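Local structure of protein B (Streptococcus agalactiae, 5H6I) at residues G61-K66 / A123-G128; T103-A108 / K133-I138; I50-I55 / E70-V75; Q43-D48 / S97-L102. The protein permeabilises membranes as a secreted pore-forming toxin, the CAMP factor, and also belongs to the bacterial proteins that bind the Fc region of IgG. All blocks are in the same frame, centred on the assembly; numbering follows the deposited sequence.

Interaction 1. Residues G61-K66 / A123-G128; sequences GTDYEK and ANIDMG
Y64 reaches helix 123-128 with the far end of its ring, where OH donates a hydrogen bond to N124 OD1. Y64 OH to N124 OD1 is 2.5 Å, very short, so its length is doubtful. The amide meets the ring at its edge, near the ring plane, but the two flat groups stand almost perpendicular, at 87°. The M127 chain bends at chi2 and chi3, which brings CE back to 3.2 Å from Y64 OH. Y64 CE1 rests 3.8 Å from G128 CA, and the missing side chain of G128 makes room for the D63 carbonyl. D63 makes the second approach: its carboxylate crosses I125, with OD1 3.4 Å from I125 CG1, while OD2 bonds Y177 OH beyond the two segments.

Behind this first shell the loop is folded tightly. T62 to E65 form a type I turn, and T62 OG1 accepts from Y64 N at 3.0 Å and 165°, an ST turn that fixes the residue carrying the ring. G61 N adds a 2.9 Å bond to E65 OE1, on the anti side of that carboxylate. The connection between helices 35-58 and 65-84, part of the IgG constant region-binding region, thus docks through its N-cap tyrosine. N124 OD1 has a second partner in S112 OG, and both Y64 and M127 lean on S112, so the start of helix 65-84 and helix 121-139 both pack on helix 93-115.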
loop_
_atom_site.group_PDB
_atom_site.type_symbol
_atom_site.label_atom_id
_atom_site.label_comp_id
_atom_site.label_asym_id
_atom_site.label_seq_id
_atom_site.Cartn_x
_atom_site.Cartn_y
_atom_site.Cartn_z
ATOM N N GLY A 61 7.261 -0.806 5.955
ATOM C CA GLY A 61 8.488 -1.561 5.799
ATOM C C GLY A 61 8.737 -2.114 4.417
ATOM O O GLY A 61 9.577 -3.006 4.263
ATOM N N THR A 62 8.038 -1.615 3.404
ATOM C CA THR A 62 8.184 -2.081 2.035
ATOM C C THR A 62 8.851 -0.999 1.186
ATOM O O THR A 62 9.291 0.040 1.692
ATOM C CB THR A 62 6.821 -2.477 1.461
ATOM O OG1 THR A 62 6.134 -1.304 1.007
ATOM C CG2 THR A 62 5.977 -3.173 2.518
ATOM N N ASP A 63 8.924 -1.249 -0.122
ATOM C CA ASP A 63 9.452 -0.264 -1.057
ATOM C C ASP A 63 8.491 0.889 -1.300
ATOM O O ASP A 63 8.854 1.838 -2.003
ATOM C CB ASP A 63 9.796 -0.938 -2.387
ATOM C CG ASP A 63 10.800 -2.061 -2.229
ATOM O OD1 ASP A 63 11.980 -1.768 -1.945
ATOM O OD2 ASP A 63 10.407 -3.236 -2.385
ATOM N N TYR A 64 7.284 0.832 -0.740
ATOM C CA TYR A 64 6.284 1.876 -0.911
ATOM C C TYR A 64 6.010 2.637 0.380
ATOM O O TYR A 64 5.043 3.401 0.442
ATOM C CB TYR A 64 4.985 1.278 -1.455
ATOM C CG TYR A 64 5.183 0.413 -2.678
ATOM C CD1 TYR A 64 5.206 0.970 -3.951
ATOM C CD2 TYR A 64 5.357 -0.960 -2.561
ATOM C CE1 TYR A 64 5.391 0.183 -5.071
ATOM C CE2 TYR A 64 5.543 -1.754 -3.675
ATOM C CZ TYR A 64 5.559 -1.178 -4.928
ATOM O OH TYR A 64 5.744 -1.968 -6.038
ATOM N N GLU A 65 6.833 2.447 1.413
ATOM C CA GLU A 65 6.616 3.166 2.664
ATOM C C GLU A 65 6.983 4.638 2.517
ATOM O O GLU A 65 6.170 5.524 2.804
ATOM C CB GLU A 65 7.421 2.518 3.791
ATOM C CG GLU A 65 7.323 3.250 5.121
ATOM C CD GLU A 65 8.470 2.920 6.057
ATOM O OE1 GLU A 65 8.496 1.793 6.595
ATOM O OE2 GLU A 65 9.347 3.788 6.254
ATOM N N LYS A 66 8.203 4.916 2.068
ATOM C CA LYS A 66 8.660 6.284 1.867
ATOM C C LYS A 66 7.968 6.963 0.685
ATOM O O LYS A 66 7.670 8.161 0.772
ATOM C CB LYS A 66 10.180 6.318 1.684
ATOM C CG LYS A 66 10.786 7.694 1.886
ATOM C CD LYS A 66 10.923 8.032 3.360
ATOM C CE LYS A 66 11.305 9.491 3.553
ATOM N NZ LYS A 66 10.166 10.404 3.261
ATOM N N ALA A 123 10.849 -6.589 -8.700
ATOM C CA ALA A 123 9.655 -5.992 -9.293
ATOM C C ALA A 123 9.141 -4.835 -8.447
ATOM O O ALA A 123 8.905 -3.733 -8.956
ATOM C CB ALA A 123 8.571 -7.054 -9.473
ATOM N N ASN A 124 8.962 -5.066 -7.145
ATOM C CA ASN A 124 8.503 -3.997 -6.266
ATOM C C ASN A 124 9.590 -2.954 -6.035
ATOM O O ASN A 124 9.280 -1.773 -5.841
ATOM C CB ASN A 124 8.030 -4.578 -4.935
ATOM C CG ASN A 124 6.602 -5.082 -4.997
ATOM O OD1 ASN A 124 5.706 -4.381 -5.464
ATOM N ND2 ASN A 124 6.384 -6.304 -4.526
ATOM N N ILE A 125 10.859 -3.367 -6.054
ATOM C CA ILE A 125 11.953 -2.416 -5.885
ATOM C C ILE A 125 12.002 -1.448 -7.061
ATOM O O ILE A 125 12.088 -0.228 -6.880
ATOM C CB ILE A 125 13.289 -3.162 -5.713
ATOM C CG1 ILE A 125 13.417 -3.715 -4.293
ATOM C CG2 ILE A 125 14.462 -2.246 -6.033
ATOM C CD1 ILE A 125 14.730 -4.424 -4.036
ATOM N N ASP A 126 11.944 -1.978 -8.285
ATOM C CA ASP A 126 12.008 -1.121 -9.462
ATOM C C ASP A 126 10.772 -0.237 -9.574
ATOM O O ASP A 126 10.870 0.931 -9.965
ATOM C CB ASP A 126 12.175 -1.970 -10.723
ATOM C CG ASP A 126 13.540 -2.623 -10.807
ATOM O OD1 ASP A 126 14.435 -2.241 -10.023
ATOM O OD2 ASP A 126 13.719 -3.522 -11.656
ATOM N N MET A 127 9.601 -0.773 -9.226
ATOM C CA MET A 127 8.370 -0.001 -9.350
ATOM C C MET A 127 8.255 1.055 -8.257
ATOM O O MET A 127 7.789 2.171 -8.518
ATOM C CB MET A 127 7.161 -0.935 -9.327
ATOM C CG MET A 127 6.067 -0.531 -10.294
ATOM S SD MET A 127 4.805 0.471 -9.501
ATOM C CE MET A 127 4.000 -0.776 -8.504
ATOM N N GLY A 128 8.665 0.727 -7.030
ATOM C CA GLY A 128 8.715 1.735 -5.986
ATOM C C GLY A 128 9.671 2.865 -6.316
ATOM O O GLY A 128 9.467 4.003 -5.885
#

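Interaction 2. Residues T103-A108 / K133-I138; sequences TDVIEA and KLVIRI
V105 and L134 meet between helices 93-115 and 121-139, consecutive antiparallel helices of an up-and-down bundle. Their short segments here run at 162° to each other, with axes 10.4 Å apart.

The contact between them is apolar and gathers on one methyl group. V105 points into the interface with CG1 anti to the backbone N (chi1 163°), which turns CG2 to the partner helix. That methyl meets L134 CD2 at 3.6 Å, the two side chains crossing at a slant, and V135 CG2 at 3.8 Å, where the valines cross nearly at a right angle. D104 contributes aliphatic carbon alone, its CB lying 4.3 Å from L134 CD2. V152 of helix 145-163 covers both D104 and L134.

The polar groups of the second segment bond to other parts of the chain. R137 NH2 donates to S147 O of helix 145-163, and I138 O, close to the end of its helix, accepts from R98 NH1.

At the end of the apolar cluster I138 extends its chain so that CD1 comes to 4.0 Å from V105 CG2.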
loop_
_atom_site.group_PDB
_atom_site.type_symbol
_atom_site.label_atom_id
_atom_site.label_comp_id
_atom_site.label_asym_id
_atom_site.label_seq_id
_atom_site.Cartn_x
_atom_site.Cartn_y
_atom_site.Cartn_z
ATOM N N THR A 103 -3.483 10.450 -8.423
ATOM C CA THR A 103 -4.309 9.281 -8.705
ATOM C C THR A 103 -3.490 8.189 -9.382
ATOM O O THR A 103 -3.680 6.999 -9.107
ATOM C CB THR A 103 -5.505 9.678 -9.572
ATOM O OG1 THR A 103 -6.299 10.649 -8.877
ATOM C CG2 THR A 103 -6.368 8.465 -9.890
ATOM N N ASP A 104 -2.563 8.577 -10.263
ATOM C CA ASP A 104 -1.661 7.601 -10.863
ATOM C C ASP A 104 -0.702 7.021 -9.832
ATOM O O ASP A 104 -0.299 5.858 -9.947
ATOM C CB ASP A 104 -0.885 8.240 -12.014
ATOM C CG ASP A 104 -1.784 8.651 -13.164
ATOM O OD1 ASP A 104 -2.317 7.756 -13.854
ATOM O OD2 ASP A 104 -1.961 9.869 -13.378
ATOM N N VAL A 105 -0.325 7.813 -8.824
ATOM C CA VAL A 105 0.482 7.287 -7.726
ATOM C C VAL A 105 -0.295 6.221 -6.967
ATOM O O VAL A 105 0.199 5.112 -6.731
ATOM C CB VAL A 105 0.930 8.427 -6.793
ATOM C CG1 VAL A 105 1.396 7.868 -5.456
ATOM C CG2 VAL A 105 2.029 9.249 -7.441
ATOM N N ILE A 106 -1.534 6.541 -6.585
ATOM C CA ILE A 106 -2.361 5.589 -5.848
ATOM C C ILE A 106 -2.640 4.354 -6.694
ATOM O O ILE A 106 -2.588 3.221 -6.201
ATOM C CB ILE A 106 -3.666 6.265 -5.384
ATOM C CG1 ILE A 106 -3.354 7.454 -4.473
ATOM C CG2 ILE A 106 -4.563 5.265 -4.671
ATOM C CD1 ILE A 106 -4.553 8.327 -4.174
ATOM N N GLU A 107 -2.929 4.550 -7.984
ATOM C CA GLU A 107 -3.241 3.420 -8.853
ATOM C C GLU A 107 -2.049 2.484 -8.999
ATOM O O GLU A 107 -2.217 1.263 -9.098
ATOM C CB GLU A 107 -3.698 3.920 -10.223
ATOM C CG GLU A 107 -5.205 3.925 -10.409
ATOM C CD GLU A 107 -5.649 4.841 -11.530
ATOM O OE1 GLU A 107 -6.747 5.425 -11.422
ATOM O OE2 GLU A 107 -4.899 4.977 -12.519
ATOM N N ALA A 108 -0.834 3.036 -9.015
ATOM C CA ALA A 108 0.354 2.195 -9.101
ATOM C C ALA A 108 0.562 1.385 -7.828
ATOM O O ALA A 108 1.071 0.262 -7.886
ATOM C CB ALA A 108 1.585 3.049 -9.397
ATOM N N LYS A 133 10.059 8.578 -8.342
ATOM C CA LYS A 133 10.353 9.564 -9.376
ATOM C C LYS A 133 9.121 10.381 -9.740
ATOM O O LYS A 133 9.243 11.546 -10.132
ATOM C CB LYS A 133 10.916 8.869 -10.617
ATOM C CG LYS A 133 12.433 8.862 -10.687
ATOM C CD LYS A 133 12.965 7.571 -11.292
ATOM C CE LYS A 133 12.678 7.496 -12.783
ATOM N NZ LYS A 133 13.231 6.254 -13.393
ATOM N N LEU A 134 7.929 9.795 -9.614
ATOM C CA LEU A 134 6.711 10.531 -9.936
ATOM C C LEU A 134 6.373 11.538 -8.843
ATOM O O LEU A 134 6.073 12.702 -9.131
ATOM C CB LEU A 134 5.552 9.558 -10.152
ATOM C CG LEU A 134 4.195 10.189 -10.472
ATOM C CD1 LEU A 134 4.333 11.216 -11.583
ATOM C CD2 LEU A 134 3.184 9.120 -10.853
ATOM N N VAL A 135 6.420 11.106 -7.580
ATOM C CA VAL A 135 6.096 12.001 -6.472
ATOM C C VAL A 135 7.085 13.157 -6.403
ATOM O O VAL A 135 6.715 14.280 -6.036
ATOM C CB VAL A 135 6.049 11.211 -5.149
ATOM C CG1 VAL A 135 5.749 12.136 -3.980
ATOM C CG2 VAL A 135 5.011 10.102 -5.231
ATOM N N ILE A 136 8.347 12.912 -6.763
ATOM C CA ILE A 136 9.338 13.984 -6.773
ATOM C C ILE A 136 8.932 15.075 -7.755
ATOM O O ILE A 136 9.038 16.271 -7.457
ATOM C CB ILE A 136 10.734 13.417 -7.094
ATOM C CG1 ILE A 136 11.313 12.705 -5.868
ATOM C CG2 ILE A 136 11.674 14.521 -7.556
ATOM C CD1 ILE A 136 12.629 12.008 -6.133
ATOM N N ARG A 137 8.444 14.683 -8.934
ATOM C CA ARG A 137 7.979 15.668 -9.906
ATOM C C ARG A 137 6.744 16.403 -9.400
ATOM O O ARG A 137 6.591 17.607 -9.638
ATOM C CB ARG A 137 7.692 14.992 -11.246
ATOM C CG ARG A 137 8.873 14.231 -11.823
ATOM C CD ARG A 137 9.685 15.097 -12.769
ATOM N NE ARG A 137 9.467 14.727 -14.164
ATOM C CZ ARG A 137 10.264 13.919 -14.857
ATOM N NH1 ARG A 137 11.339 13.396 -14.283
ATOM N NH2 ARG A 137 9.987 13.637 -16.122
ATOM N N ILE A 138 5.850 15.695 -8.703
ATOM C CA ILE A 138 4.670 16.337 -8.129
ATOM C C ILE A 138 5.084 17.393 -7.113
ATOM O O ILE A 138 4.471 18.464 -7.020
ATOM C CB ILE A 138 3.741 15.282 -7.501
ATOM C CG1 ILE A 138 3.314 14.248 -8.545
ATOM C CG2 ILE A 138 2.520 15.941 -6.878
ATOM C CD1 ILE A 138 2.382 13.186 -8.000
#

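Interaction 3. Residues I50-I55 / E70-V75; sequences IQLRNI and EAITSV
L52 lies against A71, I72 and V75 where helices 35-58 and 65-84, joined by a short connection, form an antiparallel helical hairpin. The segment axes pass 9.9 Å apart at an angle of 158°, and the L52 and I72 CA atoms are only 6.4 Å apart.

L52 can be followed outward. Its CB already touches the partner, 3.7 Å from I72 CG1. From CB the leucine chain turns with CG anti to its own carbonyl carbon (chi1 -78°), and the branch then splits the two methyls between different neighbours. CD1 lies against two residues one turn apart, A71 CB at 3.9 Å and V75 CG2 at 3.7 Å. CD2 turns instead to I106 of helix 93-115, so one leucine joins three helices.

Exposure changes across the interface: R53 on the solvent side leads its guanidinium away, whereas A71 and V75 are buried. I72, partly exposed, continues past the leucine CB toward the backbone of helix 35-58, so that its CD1 sits 3.8 Å from L52 O.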
loop_
_atom_site.group_PDB
_atom_site.type_symbol
_atom_site.label_atom_id
_atom_site.label_comp_id
_atom_site.label_asym_id
_atom_site.label_seq_id
_atom_site.Cartn_x
_atom_site.Cartn_y
_atom_site.Cartn_z
ATOM N N ILE A 50 -7.391 10.583 2.311
ATOM C CA ILE A 50 -7.984 9.432 2.985
ATOM C C ILE A 50 -7.498 8.136 2.349
ATOM O O ILE A 50 -7.218 7.152 3.044
ATOM C CB ILE A 50 -9.520 9.539 2.963
ATOM C CG1 ILE A 50 -9.984 10.711 3.830
ATOM C CG2 ILE A 50 -10.161 8.241 3.434
ATOM C CD1 ILE A 50 -9.534 10.620 5.271
ATOM N N GLN A 51 -7.379 8.116 1.020
ATOM C CA GLN A 51 -6.915 6.911 0.339
ATOM C C GLN A 51 -5.451 6.620 0.640
ATOM O O GLN A 51 -5.050 5.452 0.676
ATOM C CB GLN A 51 -7.132 7.047 -1.167
ATOM C CG GLN A 51 -7.114 5.731 -1.923
ATOM C CD GLN A 51 -7.914 5.794 -3.209
ATOM O OE1 GLN A 51 -8.568 6.796 -3.498
ATOM N NE2 GLN A 51 -7.865 4.721 -3.990
ATOM N N LEU A 52 -4.640 7.656 0.863
ATOM C CA LEU A 52 -3.214 7.442 1.083
ATOM C C LEU A 52 -2.895 7.087 2.531
ATOM O O LEU A 52 -1.906 6.392 2.785
ATOM C CB LEU A 52 -2.421 8.681 0.660
ATOM C CG LEU A 52 -2.200 8.846 -0.846
ATOM C CD1 LEU A 52 -1.649 10.225 -1.158
ATOM C CD2 LEU A 52 -1.277 7.762 -1.384
ATOM N N ARG A 53 -3.705 7.548 3.488
ATOM C CA ARG A 53 -3.473 7.158 4.876
ATOM C C ARG A 53 -3.880 5.711 5.122
ATOM O O ARG A 53 -3.286 5.037 5.971
ATOM C CB ARG A 53 -4.212 8.100 5.830
ATOM C CG ARG A 53 -5.716 8.161 5.637
ATOM C CD ARG A 53 -6.449 7.310 6.661
ATOM N NE ARG A 53 -7.826 7.757 6.854
ATOM C CZ ARG A 53 -8.796 6.992 7.340
ATOM N NH1 ARG A 53 -8.543 5.736 7.681
ATOM N NH2 ARG A 53 -10.020 7.482 7.483
ATOM N N ASN A 54 -4.887 5.217 4.394
ATOM C CA ASN A 54 -5.199 3.792 4.434
ATOM C C ASN A 54 -4.029 2.972 3.910
ATOM O O ASN A 54 -3.628 1.974 4.519
ATOM C CB ASN A 54 -6.459 3.506 3.615
ATOM C CG ASN A 54 -7.707 4.105 4.231
ATOM O OD1 ASN A 54 -7.831 4.194 5.452
ATOM N ND2 ASN A 54 -8.643 4.517 3.383
ATOM N N ILE A 55 -3.467 3.389 2.773
ATOM C CA ILE A 55 -2.317 2.700 2.197
ATOM C C ILE A 55 -1.100 2.826 3.106
ATOM O O ILE A 55 -0.264 1.915 3.162
ATOM C CB ILE A 55 -2.039 3.253 0.786
ATOM C CG1 ILE A 55 -3.193 2.905 -0.158
ATOM C CG2 ILE A 55 -0.727 2.721 0.237
ATOM C CD1 ILE A 55 -3.021 3.449 -1.559
ATOM N N GLU A 70 5.960 10.475 1.078
ATOM C CA GLU A 70 6.177 11.656 0.252
ATOM C C GLU A 70 4.907 12.066 -0.480
ATOM O O GLU A 70 4.705 13.256 -0.753
ATOM C CB GLU A 70 7.304 11.390 -0.744
ATOM C CG GLU A 70 8.673 11.249 -0.102
ATOM C CD GLU A 70 9.266 12.583 0.296
ATOM O OE1 GLU A 70 8.989 13.050 1.422
ATOM O OE2 GLU A 70 10.006 13.168 -0.522
ATOM N N ALA A 71 4.042 11.103 -0.807
ATOM C CA ALA A 71 2.782 11.435 -1.464
ATOM C C ALA A 71 1.827 12.130 -0.502
ATOM O O ALA A 71 1.133 13.079 -0.887
ATOM C CB ALA A 71 2.141 10.174 -2.042
ATOM N N ILE A 72 1.776 11.671 0.751
ATOM C CA ILE A 72 0.939 12.329 1.751
ATOM C C ILE A 72 1.420 13.755 1.987
ATOM O O ILE A 72 0.614 14.686 2.109
ATOM C CB ILE A 72 0.921 11.509 3.054
ATOM C CG1 ILE A 72 0.209 10.173 2.832
ATOM C CG2 ILE A 72 0.252 12.293 4.173
ATOM C CD1 ILE A 72 0.337 9.211 3.991
ATOM N N THR A 73 2.740 13.948 2.049
ATOM C CA THR A 73 3.285 15.296 2.167
ATOM C C THR A 73 2.938 16.134 0.942
ATOM O O THR A 73 2.640 17.329 1.061
ATOM C CB THR A 73 4.800 15.233 2.365
ATOM O OG1 THR A 73 5.095 14.549 3.590
ATOM C CG2 THR A 73 5.398 16.633 2.422
ATOM N N SER A 74 2.961 15.521 -0.246
ATOM C CA SER A 74 2.594 16.245 -1.456
ATOM C C SER A 74 1.135 16.679 -1.428
ATOM O O SER A 74 0.795 17.744 -1.954
ATOM C CB SER A 74 2.870 15.384 -2.691
ATOM O OG SER A 74 1.861 14.405 -2.869
ATOM N N VAL A 75 0.262 15.874 -0.817
ATOM C CA VAL A 75 -1.147 16.243 -0.715
ATOM C C VAL A 75 -1.306 17.503 0.125
ATOM O O VAL A 75 -2.121 18.380 -0.187
ATOM C CB VAL A 75 -1.965 15.071 -0.139
ATOM C CG1 VAL A 75 -3.379 15.517 0.202
ATOM C CG2 VAL A 75 -1.993 13.910 -1.120
#

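Interaction 4. Residues Q43-D48 / S97-L102; sequences QKLDQD and SRVEAL
L45 and V99 bring helices 35-58 and 93-115 together with nearly the same direction: the segment axes are inclined by 27° and approach to 10.3 Å. The nearest CA pairs, L45 with V99 and D48 with L102, are separated by 7.0 and 7.3 Å, so the two helices stay in step over one turn.

L45 CD2 is the shared apolar contact. It lies 3.7 Å from V99 CG2 and 3.8 Å from L102 CD1, the leucine crossing both partners at about a right angle. The other methyl of V99, CG1, packs on the aliphatic part of K44, 3.8 Å from its CG, as the two side chains pass in opposite directions. K44 then bends at chi2 (69°) and chi4 (65°), and its NZ pairs with D48 OD1 at 2.7 Å, a salt bridge one turn up the same helix. The same ammonium also bonds T103 OG1. The salt bridge would help balance the charge of the buried D48, whose OD2 rests 3.8 Å from L102 CB.

S74, V75 and L78 of helix 65-84 touch L102 as well, as expected where alternate helices of an up-and-down bundle run parallel, with the antiparallel helix 65-84 packed against both.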
loop_
_atom_site.group_PDB
_atom_site.type_symbol
_atom_site.label_atom_id
_atom_site.label_comp_id
_atom_site.label_asym_id
_atom_site.label_seq_id
_atom_site.Cartn_x
_atom_site.Cartn_y
_atom_site.Cartn_z
ATOM N N GLN A 43 -11.379 19.017 -2.921
ATOM C CA GLN A 43 -12.114 17.821 -2.527
ATOM C C GLN A 43 -11.439 16.559 -3.047
ATOM O O GLN A 43 -11.506 15.510 -2.396
ATOM C CB GLN A 43 -13.556 17.901 -3.026
ATOM C CG GLN A 43 -14.406 18.932 -2.301
ATOM C CD GLN A 43 -15.585 19.405 -3.130
ATOM O OE1 GLN A 43 -15.957 18.773 -4.119
ATOM N NE2 GLN A 43 -16.176 20.525 -2.733
ATOM N N LYS A 44 -10.791 16.638 -4.211
ATOM C CA LYS A 44 -10.042 15.494 -4.718
ATOM C C LYS A 44 -8.826 15.205 -3.845
ATOM O O LYS A 44 -8.474 14.041 -3.625
ATOM C CB LYS A 44 -9.614 15.742 -6.165
ATOM C CG LYS A 44 -8.943 14.550 -6.828
ATOM C CD LYS A 44 -9.929 13.416 -7.056
ATOM C CE LYS A 44 -9.267 12.237 -7.752
ATOM N NZ LYS A 44 -8.218 11.606 -6.904
ATOM N N LEU A 45 -8.174 16.253 -3.336
ATOM C CA LEU A 45 -7.030 16.048 -2.454
ATOM C C LEU A 45 -7.451 15.439 -1.123
ATOM O O LEU A 45 -6.643 14.777 -0.462
ATOM C CB LEU A 45 -6.293 17.370 -2.231
ATOM C CG LEU A 45 -5.493 17.892 -3.429
ATOM C CD1 LEU A 45 -4.989 19.303 -3.170
ATOM C CD2 LEU A 45 -4.338 16.958 -3.758
ATOM N N ASP A 46 -8.706 15.650 -0.714
ATOM C CA ASP A 46 -9.215 14.987 0.480
ATOM C C ASP A 46 -9.517 13.516 0.225
ATOM O O ASP A 46 -9.358 12.688 1.129
ATOM C CB ASP A 46 -10.466 15.702 0.991
ATOM C CG ASP A 46 -10.139 16.951 1.782
ATOM O OD1 ASP A 46 -8.937 17.259 1.929
ATOM O OD2 ASP A 46 -11.078 17.624 2.260
ATOM N N GLN A 47 -9.955 13.176 -0.991
ATOM C CA GLN A 47 -10.124 11.771 -1.348
ATOM C C GLN A 47 -8.783 11.049 -1.361
ATOM O O GLN A 47 -8.678 9.909 -0.892
ATOM C CB GLN A 47 -10.813 11.657 -2.708
ATOM C CG GLN A 47 -10.807 10.256 -3.301
ATOM C CD GLN A 47 -11.380 10.215 -4.706
ATOM O OE1 GLN A 47 -11.862 11.223 -5.223
ATOM N NE2 GLN A 47 -11.331 9.044 -5.331
ATOM N N ASP A 48 -7.745 11.699 -1.891
ATOM C CA ASP A 48 -6.418 11.095 -1.896
ATOM C C ASP A 48 -5.839 11.018 -0.489
ATOM O O ASP A 48 -5.185 10.030 -0.136
ATOM C CB ASP A 48 -5.485 11.884 -2.816
ATOM C CG ASP A 48 -6.027 12.012 -4.225
ATOM O OD1 ASP A 48 -6.893 11.198 -4.608
ATOM O OD2 ASP A 48 -5.586 12.928 -4.951
ATOM N N SER A 97 -2.403 19.202 -12.865
ATOM C CA SER A 97 -1.600 18.076 -13.329
ATOM C C SER A 97 -0.923 17.356 -12.171
ATOM O O SER A 97 -0.667 16.150 -12.257
ATOM C CB SER A 97 -0.560 18.556 -14.341
ATOM O OG SER A 97 -1.162 19.344 -15.353
ATOM N N ARG A 98 -0.625 18.073 -11.085
ATOM C CA ARG A 98 -0.050 17.431 -9.909
ATOM C C ARG A 98 -1.104 16.656 -9.128
ATOM O O ARG A 98 -0.815 15.583 -8.586
ATOM C CB ARG A 98 0.620 18.476 -9.018
ATOM C CG ARG A 98 1.695 19.280 -9.728
ATOM C CD ARG A 98 2.220 20.416 -8.868
ATOM N NE ARG A 98 3.185 21.238 -9.594
ATOM C CZ ARG A 98 4.473 20.937 -9.726
ATOM N NH1 ARG A 98 4.956 19.831 -9.177
ATOM N NH2 ARG A 98 5.280 21.741 -10.406
ATOM N N VAL A 99 -2.330 17.181 -9.066
ATOM C CA VAL A 99 -3.408 16.475 -8.381
ATOM C C VAL A 99 -3.783 15.209 -9.141
ATOM O O VAL A 99 -4.023 14.154 -8.540
ATOM C CB VAL A 99 -4.616 17.409 -8.191
ATOM C CG1 VAL A 99 -5.851 16.618 -7.783
ATOM C CG2 VAL A 99 -4.301 18.481 -7.158
ATOM N N GLU A 100 -3.830 15.288 -10.474
ATOM C CA GLU A 100 -4.166 14.114 -11.274
ATOM C C GLU A 100 -3.096 13.036 -11.152
ATOM O O GLU A 100 -3.413 11.843 -11.087
ATOM C CB GLU A 100 -4.357 14.510 -12.737
ATOM C CG GLU A 100 -5.581 15.367 -12.996
ATOM C CD GLU A 100 -5.518 16.077 -14.333
ATOM O OE1 GLU A 100 -4.414 16.160 -14.912
ATOM O OE2 GLU A 100 -6.572 16.551 -14.806
ATOM N N ALA A 101 -1.822 13.436 -11.120
ATOM C CA ALA A 101 -0.739 12.467 -11.003
ATOM C C ALA A 101 -0.756 11.738 -9.666
ATOM O O ALA A 101 -0.150 10.667 -9.551
ATOM C CB ALA A 101 0.611 13.156 -11.207
ATOM N N LEU A 102 -1.431 12.291 -8.656
ATOM C CA LEU A 102 -1.573 11.579 -7.390
ATOM C C LEU A 102 -2.494 10.375 -7.529
ATOM O O LEU A 102 -2.314 9.375 -6.825
ATOM C CB LEU A 102 -2.090 12.525 -6.308
ATOM C CG LEU A 102 -1.031 13.415 -5.656
ATOM C CD1 LEU A 102 -1.681 14.439 -4.743
ATOM C CD2 LEU A 102 -0.022 12.571 -4.893
#

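All four contacts are largely buried and knit four successive helices of one bundle, and each of the four helices serves two contacts. Interactions 2 and 4 share helix 93-115 and are probably hydrogen-bonded to each other. Interaction 3 is nested within the loop that interaction 4 closes, and V75 and L102 touch between them. Interactions 2 and 3 depend on aliphatic side chains across antiparallel helices, without a polar bond between the segments, whereas interaction 4 joins parallel ones and sets an intrahelical salt bridge beside its leucines. Interaction 1 differs: a turn at a helix start meets helix 121-139 through a tyrosine-asparagine hydrogen bond, and M127 links it to interaction 2.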